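Local coordinates for protein phosphatidylglycerophosphatase B (Bacillus subtilis, PDB 6FMX) that removes the terminal phosphate of phosphatidylglycerophosphate to give phosphatidylglycerol, and also dephosphorylates undecaprenyl pyrophosphate in the biosynthesis of the lipid carrier undecaprenyl phosphate, at residues A[89-94]-A[157-162]; A[112-117]-A[135-140]; A[126-131]-A[185-190]. One frame throughout, in Å; residues are numbered along the deposited sequence.

Overall arrangement
Contacts 2 and 3 lie together at the extracellular end of this all-helical membrane protein and share one tungstate ion. Contact 1 is at the cytoplasmic end, its centre about 34 Å from that of contact 2 and about 38 Å from that of contact 3. Contact 2 is buried, whereas contacts 1 and 3 are partly buried. Helix 139-158 joins two of them: its start grips the ion in contact 2 and its end packs in contact 1. Their chemistry differs accordingly: an arginine-to-carbonyl bond and a covered imidazole in contact 1, anion-binding groups in contact 2, and interlocking aliphatic side chains beside a histidine that faces tungsten in contact 3.

Contact 1: residues A[89-94]-A[157-162]; sequences FFYRKT and KHLPFL
Tyr91, near the end of helix 74-92, meets the exit of helix 139-158 with the rim of its ring. CG stands anti to the backbone N (chi1 -172°), which extends the ring until CE2 is 3.8 Å from His158 O, close to the ring plane. CD2 of the same ring lies 4.1 Å from Leu159 CD1, and Pro160 CD lies at the ring edge too, so one tyrosine touches three consecutive residues. A bound monoolein molecule also comes close to this side chain.

Arg92 ends the helix and makes a direct hydrogen bond: NE donates to His158 O at 2.9 Å, with a bent N-H...O angle of 140° and the oxygen tilted out of the guanidinium plane. Bends at chi2 and chi3 bring the guanidinium group against Pro160, whose CG lies over one of its faces, 3.7 Å from NH2 of Arg92.

Lys93 then leaves helical geometry with positive phi, its N still bonded to Phe89 O, and the chain turns to bring Thr94 against the imidazole. The methyl CG2 of Thr94 sits over one face of the His158 ring, 3.7 Å from its centroid and 16° off the normal, a CH-pi contact. CG of Lys157 covers the opposite face, so the ring is sandwiched between two aliphatic groups. Its NE2 is hydrogen-bonded to Asp96, a residue that also receives a salt bridge from Lys157 and whose backbone N is bonded to OG1 of Thr94. Lys157 reaches Asp213 as well, which ties in helix 192-215.

The arrangement is one of paired helix C-termini at the cytoplasmic end of a transmembrane bundle, joined through side chain-to-carbonyl bonding and a shared aspartate, well away from the phosphatase site.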
loop_
_atom_site.group_PDB
_atom_site.type_symbol
_atom_site.label_atom_id
_atom_site.label_comp_id
_atom_site.label_asym_id
_atom_site.label_seq_id
_atom_site.Cartn_x
_atom_site.Cartn_y
_atom_site.Cartn_z
ATOM N N PHE A 89 -9.445 11.572 -17.979
ATOM C CA PHE A 89 -9.088 12.377 -19.141
ATOM C C PHE A 89 -10.315 12.658 -20.004
ATOM O O PHE A 89 -10.557 13.802 -20.405
ATOM C CB PHE A 89 -8.005 11.671 -19.952
ATOM C CG PHE A 89 -7.623 12.396 -21.201
ATOM C CD1 PHE A 89 -6.725 13.449 -21.159
ATOM C CD2 PHE A 89 -8.173 12.035 -22.419
ATOM C CE1 PHE A 89 -6.373 14.124 -22.311
ATOM C CE2 PHE A 89 -7.829 12.708 -23.576
ATOM C CZ PHE A 89 -6.925 13.753 -23.521
ATOM N N PHE A 90 -11.111 11.627 -20.295
ATOM C CA PHE A 90 -12.317 11.852 -21.089
ATOM C C PHE A 90 -13.316 12.725 -20.344
ATOM O O PHE A 90 -13.957 13.598 -20.942
ATOM C CB PHE A 90 -12.956 10.523 -21.473
ATOM C CG PHE A 90 -12.224 9.799 -22.553
ATOM C CD1 PHE A 90 -12.161 10.322 -23.833
ATOM C CD2 PHE A 90 -11.599 8.596 -22.294
ATOM C CE1 PHE A 90 -11.485 9.651 -24.836
ATOM C CE2 PHE A 90 -10.922 7.925 -23.291
ATOM C CZ PHE A 90 -10.865 8.452 -24.562
ATOM N N TYR A 91 -13.449 12.520 -19.036
ATOM C CA TYR A 91 -14.481 13.225 -18.286
ATOM C C TYR A 91 -14.126 14.695 -18.087
ATOM O O TYR A 91 -14.978 15.576 -18.262
ATOM C CB TYR A 91 -14.709 12.529 -16.944
ATOM C CG TYR A 91 -15.889 13.061 -16.170
ATOM C CD1 TYR A 91 -17.189 12.878 -16.629
ATOM C CD2 TYR A 91 -15.709 13.731 -14.970
ATOM C CE1 TYR A 91 -18.275 13.363 -15.916
ATOM C CE2 TYR A 91 -16.783 14.219 -14.250
ATOM C CZ TYR A 91 -18.063 14.032 -14.726
ATOM O OH TYR A 91 -19.132 14.514 -14.006
ATOM N N ARG A 92 -12.873 14.986 -17.717
ATOM C CA ARG A 92 -12.489 16.341 -17.343
ATOM C C ARG A 92 -11.293 16.891 -18.103
ATOM O O ARG A 92 -10.865 18.011 -17.806
ATOM C CB ARG A 92 -12.190 16.416 -15.838
ATOM C CG ARG A 92 -13.411 16.249 -14.950
ATOM C CD ARG A 92 -14.109 17.581 -14.667
ATOM N NE ARG A 92 -14.076 17.905 -13.242
ATOM C CZ ARG A 92 -14.472 19.061 -12.720
ATOM N NH1 ARG A 92 -14.945 20.024 -13.501
ATOM N NH2 ARG A 92 -14.394 19.252 -11.408
ATOM N N LYS A 93 -10.744 16.152 -19.067
ATOM C CA LYS A 93 -9.585 16.584 -19.845
ATOM C C LYS A 93 -8.343 16.779 -18.979
ATOM O O LYS A 93 -7.445 17.546 -19.341
ATOM C CB LYS A 93 -9.886 17.867 -20.636
ATOM N N THR A 94 -8.268 16.094 -17.839
ATOM C CA THR A 94 -7.103 16.197 -16.975
ATOM C C THR A 94 -6.059 15.153 -17.345
ATOM O O THR A 94 -6.376 14.062 -17.826
ATOM C CB THR A 94 -7.484 16.030 -15.506
ATOM O OG1 THR A 94 -6.302 16.115 -14.696
ATOM C CG2 THR A 94 -8.146 14.677 -15.281
ATOM N N LYS A 157 -11.062 15.119 -6.405
ATOM C CA LYS A 157 -10.664 16.350 -7.088
ATOM C C LYS A 157 -11.490 16.583 -8.352
ATOM O O LYS A 157 -11.881 17.719 -8.651
ATOM C CB LYS A 157 -9.174 16.309 -7.437
ATOM C CG LYS A 157 -8.680 17.565 -8.181
ATOM C CD LYS A 157 -7.181 17.542 -8.427
ATOM C CE LYS A 157 -6.771 18.665 -9.372
ATOM N NZ LYS A 157 -5.392 18.478 -9.901
ATOM N N HIS A 158 -11.771 15.519 -9.104
ATOM C CA HIS A 158 -12.302 15.665 -10.452
ATOM C C HIS A 158 -13.763 15.262 -10.599
ATOM O O HIS A 158 -14.368 15.566 -11.633
ATOM C CB HIS A 158 -11.465 14.843 -11.437
ATOM C CG HIS A 158 -10.094 15.395 -11.670
ATOM N ND1 HIS A 158 -9.875 16.689 -12.094
ATOM C CD2 HIS A 158 -8.870 14.833 -11.528
ATOM C CE1 HIS A 158 -8.575 16.899 -12.206
ATOM N NE2 HIS A 158 -7.944 15.787 -11.871
ATOM N N LEU A 159 -14.345 14.585 -9.615
ATOM C CA LEU A 159 -15.727 14.127 -9.740
ATOM C C LEU A 159 -16.610 14.936 -8.800
ATOM O O LEU A 159 -16.694 14.623 -7.602
ATOM C CB LEU A 159 -15.845 12.632 -9.441
ATOM C CG LEU A 159 -15.597 11.609 -10.557
ATOM C CD1 LEU A 159 -14.469 11.995 -11.499
ATOM C CD2 LEU A 159 -15.343 10.231 -9.963
ATOM N N PRO A 160 -17.287 15.980 -9.288
ATOM C CA PRO A 160 -18.104 16.807 -8.387
ATOM C C PRO A 160 -19.200 16.039 -7.673
ATOM O O PRO A 160 -19.601 16.454 -6.579
ATOM C CB PRO A 160 -18.681 17.883 -9.322
ATOM C CG PRO A 160 -17.763 17.882 -10.517
ATOM C CD PRO A 160 -17.346 16.454 -10.679
ATOM N N PHE A 161 -19.678 14.924 -8.232
ATOM C CA PHE A 161 -20.691 14.137 -7.538
ATOM C C PHE A 161 -20.129 13.382 -6.342
ATOM O O PHE A 161 -20.908 12.813 -5.574
ATOM C CB PHE A 161 -21.382 13.170 -8.513
ATOM C CG PHE A 161 -20.570 11.950 -8.883
ATOM C CD1 PHE A 161 -20.513 10.841 -8.050
ATOM C CD2 PHE A 161 -19.895 11.901 -10.089
ATOM C CE1 PHE A 161 -19.783 9.728 -8.403
ATOM C CE2 PHE A 161 -19.161 10.788 -10.447
ATOM C CZ PHE A 161 -19.104 9.701 -9.606
ATOM N N LEU A 162 -18.809 13.349 -6.172
ATOM C CA LEU A 162 -18.187 12.807 -4.970
ATOM C C LEU A 162 -17.984 13.851 -3.883
ATOM O O LEU A 162 -17.646 13.484 -2.755
ATOM C CB LEU A 162 -16.834 12.158 -5.300
ATOM C CG LEU A 162 -16.926 10.862 -6.107
ATOM C CD1 LEU A 162 -15.538 10.282 -6.351
ATOM C CD2 LEU A 162 -17.821 9.860 -5.387
#

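Contact 2: residues A[112-117]-A[135-140]; sequences KVLKEW and SFPSGH. With WO4 (tungstate(VI)ion), chain G.
The Pro137 ring packs against helix 96-118 through its CD, which lies 3.8 Å from Leu114 CB and 3.9 Å from Lys115 CG; the cis peptide before the proline turns the chain here. The His140 imidazole instead turns its edge to the tungstate: O3 lies in the ring plane, 3.3 Å from ND1, in a long N-H...O bond bent to 143°. Val180 and Arg184 of helix 166-186 and Ala73 of a loop touch the His140 side chain, and the Phe136 ring lies against that of Phe30, their planes about 20° apart.

The Lys115 chain kinks twice, at chi2 and chi3, and runs along the carbonyls of Phe136 and Pro137 before NZ reaches tungstate O2. At 2.4 Å, the modelled distance from Lys115 NZ to O2 is too short to be taken literally. Gly139 N gives O2 a nearly straight bond of 2.9 Å at 173°. O4 is gripped by His140 N and by Ser138 OG, the latter at 2.8 Å. Ser138 is the N-cap of helix 139-158, so the anion sits at the helix start, where the helix dipole would probably favour negative charge; Arg122 and Arg184 also bind it.

An alanine at His140, probably the proton donor of the reaction, would remove the imidazole, and O3 would probably be left without this donor and that side of the anion less firmly placed.

Away from the ion, Lys115 CA lies 3.3 Å from Phe136 O, a CA-H...O contact. Water 1 donates to Lys115 O and to Phe136 O, the second bond 2.6 Å long.

Helix 96-118 thus lies against the entry to helix 139-158; Leu114 also touches Leu201 of helix 192-215 and Phe30 of helix 21-36, and Phe136 reaches Ala34 and Asp194.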
loop_
_atom_site.group_PDB
_atom_site.type_symbol
_atom_site.label_atom_id
_atom_site.label_comp_id
_atom_site.label_asym_id
_atom_site.label_seq_id
_atom_site.Cartn_x
_atom_site.Cartn_y
_atom_site.Cartn_z
ATOM N N LYS A 112 11.359 -2.035 -4.418
ATOM C CA LYS A 112 12.350 -2.980 -4.926
ATOM C C LYS A 112 13.741 -2.674 -4.386
ATOM O O LYS A 112 14.467 -3.585 -3.964
ATOM C CB LYS A 112 12.348 -2.957 -6.455
ATOM C CG LYS A 112 13.587 -3.555 -7.095
ATOM C CD LYS A 112 13.328 -3.906 -8.555
ATOM C CE LYS A 112 14.597 -4.397 -9.248
ATOM N NZ LYS A 112 15.652 -3.346 -9.337
ATOM N N VAL A 113 14.125 -1.395 -4.375
ATOM C CA VAL A 113 15.455 -1.015 -3.909
ATOM C C VAL A 113 15.614 -1.322 -2.423
ATOM O O VAL A 113 16.641 -1.860 -1.992
ATOM C CB VAL A 113 15.721 0.471 -4.206
ATOM C CG1 VAL A 113 16.934 0.957 -3.415
ATOM C CG2 VAL A 113 15.929 0.680 -5.701
ATOM N N LEU A 114 14.602 -0.990 -1.619
ATOM C CA LEU A 114 14.688 -1.269 -0.190
ATOM C C LEU A 114 14.714 -2.766 0.091
ATOM O O LEU A 114 15.431 -3.226 0.989
ATOM C CB LEU A 114 13.525 -0.613 0.546
ATOM C CG LEU A 114 13.639 0.910 0.594
ATOM C CD1 LEU A 114 12.302 1.517 0.937
ATOM C CD2 LEU A 114 14.701 1.306 1.602
ATOM N N LYS A 115 13.923 -3.542 -0.651
ATOM C CA LYS A 115 13.885 -4.982 -0.421
ATOM C C LYS A 115 15.252 -5.606 -0.654
ATOM O O LYS A 115 15.736 -6.387 0.169
ATOM C CB LYS A 115 12.845 -5.632 -1.325
ATOM C CG LYS A 115 11.431 -5.439 -0.836
ATOM C CD LYS A 115 10.628 -6.674 -1.048
ATOM C CE LYS A 115 9.860 -6.616 -2.329
ATOM N NZ LYS A 115 8.694 -7.524 -2.249
ATOM N N GLU A 116 15.897 -5.251 -1.770
ATOM C CA GLU A 116 17.174 -5.857 -2.125
ATOM C C GLU A 116 18.305 -5.338 -1.254
ATOM O O GLU A 116 19.335 -6.006 -1.108
ATOM C CB GLU A 116 17.473 -5.599 -3.600
ATOM C CG GLU A 116 16.675 -6.489 -4.533
ATOM C CD GLU A 116 16.458 -5.880 -5.902
ATOM O OE1 GLU A 116 17.200 -4.943 -6.268
ATOM O OE2 GLU A 116 15.539 -6.339 -6.613
ATOM N N TRP A 117 18.131 -4.154 -0.671
ATOM C CA TRP A 117 19.121 -3.632 0.261
ATOM C C TRP A 117 19.013 -4.321 1.616
ATOM O O TRP A 117 20.029 -4.673 2.228
ATOM C CB TRP A 117 18.935 -2.119 0.393
ATOM C CG TRP A 117 19.745 -1.477 1.457
ATOM C CD1 TRP A 117 21.094 -1.572 1.633
ATOM C CD2 TRP A 117 19.263 -0.620 2.499
ATOM N NE1 TRP A 117 21.482 -0.828 2.722
ATOM C CE2 TRP A 117 20.375 -0.236 3.271
ATOM C CE3 TRP A 117 17.997 -0.141 2.854
ATOM C CZ2 TRP A 117 20.259 0.601 4.377
ATOM C CZ3 TRP A 117 17.888 0.694 3.954
ATOM C CH2 TRP A 117 19.009 1.051 4.702
ATOM N N SER A 135 11.339 -9.910 2.011
ATOM C CA SER A 135 10.094 -9.714 2.749
ATOM C C SER A 135 9.803 -8.254 3.089
ATOM O O SER A 135 8.632 -7.869 3.164
ATOM C CB SER A 135 10.128 -10.534 4.040
ATOM O OG SER A 135 8.823 -10.829 4.479
ATOM N N PHE A 136 10.827 -7.426 3.306
ATOM C CA PHE A 136 10.640 -6.096 3.886
ATOM C C PHE A 136 11.106 -5.001 2.925
ATOM O O PHE A 136 12.259 -5.036 2.475
ATOM C CB PHE A 136 11.421 -5.973 5.223
ATOM C CG PHE A 136 11.197 -4.660 5.952
ATOM C CD1 PHE A 136 11.982 -3.553 5.673
ATOM C CD2 PHE A 136 10.212 -4.544 6.925
ATOM C CE1 PHE A 136 11.778 -2.345 6.336
ATOM C CE2 PHE A 136 10.009 -3.337 7.604
ATOM C CZ PHE A 136 10.793 -2.243 7.307
ATOM N N PRO A 137 10.269 -3.994 2.624
ATOM C CA PRO A 137 8.872 -3.816 3.051
ATOM C C PRO A 137 7.896 -4.533 2.118
ATOM O O PRO A 137 8.286 -4.844 0.992
ATOM C CB PRO A 137 8.669 -2.297 2.984
ATOM C CG PRO A 137 9.655 -1.826 1.952
ATOM C CD PRO A 137 10.801 -2.807 1.930
ATOM N N SER A 138 6.659 -4.777 2.567
ATOM C CA SER A 138 5.691 -5.509 1.753
ATOM C C SER A 138 5.243 -4.674 0.562
ATOM O O SER A 138 4.744 -3.560 0.729
ATOM C CB SER A 138 4.477 -5.910 2.596
ATOM O OG SER A 138 3.378 -6.250 1.759
ATOM N N GLY A 139 5.404 -5.222 -0.642
ATOM C CA GLY A 139 5.030 -4.474 -1.829
ATOM C C GLY A 139 3.528 -4.300 -1.981
ATOM O O GLY A 139 3.067 -3.237 -2.391
ATOM N N HIS A 140 2.748 -5.342 -1.659
ATOM C CA HIS A 140 1.292 -5.204 -1.746
ATOM C C HIS A 140 0.793 -4.114 -0.807
ATOM O O HIS A 140 -0.086 -3.321 -1.169
ATOM C CB HIS A 140 0.595 -6.532 -1.424
ATOM C CG HIS A 140 0.486 -7.480 -2.583
ATOM N ND1 HIS A 140 1.581 -7.967 -3.265
ATOM C CD2 HIS A 140 -0.595 -8.082 -3.137
ATOM C CE1 HIS A 140 1.179 -8.806 -4.203
ATOM N NE2 HIS A 140 -0.138 -8.898 -4.144
HETATM W W WO4 G . 4.943 -8.672 -1.565
HETATM O O1 WO4 G . 4.965 -10.679 -1.219
HETATM O O2 WO4 G . 6.690 -7.809 -0.995
HETATM O O3 WO4 G . 4.813 -8.354 -3.573
HETATM O O4 WO4 G . 3.449 -7.885 -0.481
HETATM O O HOH W 1 13.843 -7.060 2.505
#

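Contact 3: residues A[126-131]-A[185-190]; sequences APLVHE and VYLGVH. With WO4 (tungstate(VI)ion), chain G.
Val189 is one bump of this contact: its CG1 enters a hollow formed by Pro127, Val129 and Glu131 of the opposing loop. That methyl is 3.6 Å from CG2 of Val129 and 3.8 Å from CB of Pro127. Val129 CG2, placed between its own backbone N and carbonyl carbon, drops into the dip between Leu187 and Val189, crossing the latter side chain at about a right angle.

The next bump is Leu187 CD2, which nestles against both CB and CD1 of Leu128, the CB 3.8 Å away. CD1 of Leu128 also reaches obliquely to the Tyr186 ring, and the Leu128 side chain rests on helix 59-70.

Between these bumps lies the notch of Gly188, which takes positive phi in the Schellman motif closing helix 166-186; its lack of a side chain lets Pro127 approach until Pro127 CA is 4.3 Å from Gly188 CA. A CB there would clash with the Ala126 carbonyl.

The two segments are also linked through polar atoms. Leu128 N donates to Leu187 O at 2.8 Å (N-H...O 159°). Water 2 accepts from Ala126 N and donates to Gly188 O at 2.9 Å, and Arg57 NH2 bonds both Ala126 O and Tyr186 O.

His190, probably the nucleophile, turns its ring edge to the tungstate, with NE2 modelled 2.6 Å from tungsten; the 2.2 Å between NE2 and tungstate O4 makes the exact coordination doubtful. ND1 makes a weak hydrogen bond to Ser135 O, and Glu131 pairs with Arg122, which hydrogen-bonds the tungstate. O3, the oxygen that His140 ND1 faces, lies nearly opposite NE2 across tungsten (NE2-W-O3 about 171°). This approach to the central atom is consistent with in-line attack by NE2 on phosphorus, as proposed for PAP2 phosphatases, which work through a phosphohistidine.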
loop_
_atom_site.group_PDB
_atom_site.type_symbol
_atom_site.label_atom_id
_atom_site.label_comp_id
_atom_site.label_asym_id
_atom_site.label_seq_id
_atom_site.Cartn_x
_atom_site.Cartn_y
_atom_site.Cartn_z
ATOM N N ALA A 126 3.977 -21.012 6.610
ATOM C CA ALA A 126 2.731 -21.518 6.061
ATOM C C ALA A 126 2.192 -20.613 4.965
ATOM O O ALA A 126 1.040 -20.167 5.049
ATOM C CB ALA A 126 1.698 -21.658 7.177
ATOM N N PRO A 127 2.956 -20.337 3.912
ATOM C CA PRO A 127 2.469 -19.407 2.889
ATOM C C PRO A 127 1.312 -20.022 2.121
ATOM O O PRO A 127 1.299 -21.224 1.850
ATOM C CB PRO A 127 3.689 -19.200 1.987
ATOM C CG PRO A 127 4.431 -20.508 2.096
ATOM C CD PRO A 127 4.212 -20.996 3.505
ATOM N N LEU A 128 0.331 -19.192 1.774
ATOM C CA LEU A 128 -0.759 -19.636 0.921
ATOM C C LEU A 128 -0.646 -19.093 -0.495
ATOM O O LEU A 128 -1.427 -19.491 -1.365
ATOM C CB LEU A 128 -2.106 -19.224 1.521
ATOM C CG LEU A 128 -2.497 -20.016 2.765
ATOM C CD1 LEU A 128 -3.711 -19.382 3.439
ATOM C CD2 LEU A 128 -2.749 -21.492 2.401
ATOM N N VAL A 129 0.299 -18.194 -0.747
ATOM C CA VAL A 129 0.514 -17.643 -2.075
ATOM C C VAL A 129 2.007 -17.643 -2.361
ATOM O O VAL A 129 2.846 -17.733 -1.459
ATOM C CB VAL A 129 -0.070 -16.219 -2.238
ATOM C CG1 VAL A 129 -1.593 -16.275 -2.317
ATOM C CG2 VAL A 129 0.385 -15.297 -1.122
ATOM N N HIS A 130 2.330 -17.548 -3.645
ATOM C CA HIS A 130 3.709 -17.577 -4.100
ATOM C C HIS A 130 4.352 -16.203 -3.958
ATOM O O HIS A 130 3.692 -15.167 -4.075
ATOM C CB HIS A 130 3.771 -18.040 -5.557
ATOM C CG HIS A 130 4.971 -17.545 -6.302
ATOM N ND1 HIS A 130 6.141 -18.268 -6.386
ATOM C CD2 HIS A 130 5.181 -16.405 -7.005
ATOM C CE1 HIS A 130 7.024 -17.593 -7.100
ATOM N NE2 HIS A 130 6.467 -16.459 -7.487
ATOM N N GLU A 131 5.655 -16.205 -3.695
ATOM C CA GLU A 131 6.450 -14.986 -3.669
ATOM C C GLU A 131 7.847 -15.314 -4.174
ATOM O O GLU A 131 8.320 -16.444 -4.029
ATOM C CB GLU A 131 6.512 -14.377 -2.258
ATOM C CG GLU A 131 6.896 -15.369 -1.157
ATOM C CD GLU A 131 8.386 -15.644 -1.120
ATOM O OE1 GLU A 131 8.803 -16.707 -0.605
ATOM O OE2 GLU A 131 9.147 -14.778 -1.615
ATOM N N VAL A 185 -0.422 -10.839 5.935
ATOM C CA VAL A 185 -0.084 -11.557 7.158
ATOM C C VAL A 185 -0.907 -12.835 7.261
ATOM O O VAL A 185 -0.376 -13.906 7.575
ATOM C CB VAL A 185 -0.281 -10.655 8.387
ATOM C CG1 VAL A 185 0.086 -11.416 9.643
ATOM C CG2 VAL A 185 0.571 -9.371 8.255
ATOM N N TYR A 186 -2.208 -12.743 6.975
ATOM C CA TYR A 186 -3.077 -13.920 6.948
ATOM C C TYR A 186 -2.525 -15.009 6.032
ATOM O O TYR A 186 -2.507 -16.194 6.392
ATOM C CB TYR A 186 -4.488 -13.516 6.494
ATOM C CG TYR A 186 -5.459 -14.683 6.407
ATOM C CD1 TYR A 186 -5.457 -15.538 5.313
ATOM C CD2 TYR A 186 -6.390 -14.915 7.412
ATOM C CE1 TYR A 186 -6.326 -16.610 5.233
ATOM C CE2 TYR A 186 -7.283 -15.986 7.332
ATOM C CZ TYR A 186 -7.238 -16.825 6.238
ATOM O OH TYR A 186 -8.098 -17.897 6.140
ATOM N N LEU A 187 -2.133 -14.636 4.818
ATOM C CA LEU A 187 -1.675 -15.601 3.826
ATOM C C LEU A 187 -0.247 -16.074 4.070
ATOM O O LEU A 187 0.277 -16.854 3.266
ATOM C CB LEU A 187 -1.798 -15.008 2.418
ATOM C CG LEU A 187 -3.223 -14.693 1.957
ATOM C CD1 LEU A 187 -3.224 -13.826 0.708
ATOM C CD2 LEU A 187 -4.009 -15.993 1.720
ATOM N N GLY A 188 0.392 -15.611 5.140
ATOM C CA GLY A 188 1.682 -16.141 5.535
ATOM C C GLY A 188 2.846 -15.812 4.626
ATOM O O GLY A 188 3.801 -16.596 4.548
ATOM N N VAL A 189 2.820 -14.659 3.957
ATOM C CA VAL A 189 3.922 -14.257 3.089
ATOM C C VAL A 189 4.584 -12.959 3.529
ATOM O O VAL A 189 5.652 -12.617 3.003
ATOM C CB VAL A 189 3.478 -14.160 1.614
ATOM C CG1 VAL A 189 3.236 -15.556 1.061
ATOM C CG2 VAL A 189 2.233 -13.315 1.481
ATOM N N HIS A 190 4.006 -12.241 4.482
ATOM C CA HIS A 190 4.674 -11.096 5.064
ATOM C C HIS A 190 4.506 -11.152 6.569
ATOM O O HIS A 190 3.515 -11.688 7.085
ATOM C CB HIS A 190 4.126 -9.768 4.528
ATOM C CG HIS A 190 4.554 -9.453 3.125
ATOM N ND1 HIS A 190 5.863 -9.197 2.785
ATOM C CD2 HIS A 190 3.839 -9.313 1.986
ATOM C CE1 HIS A 190 5.944 -8.946 1.492
ATOM N NE2 HIS A 190 4.726 -8.989 0.985
HETATM W W WO4 G . 4.943 -8.672 -1.565
HETATM O O1 WO4 G . 4.965 -10.679 -1.219
HETATM O O2 WO4 G . 6.690 -7.809 -0.995
HETATM O O3 WO4 G . 4.813 -8.354 -3.573
HETATM O O4 WO4 G . 3.449 -7.885 -0.481
HETATM O O HOH W 2 4.258 -18.377 6.765
#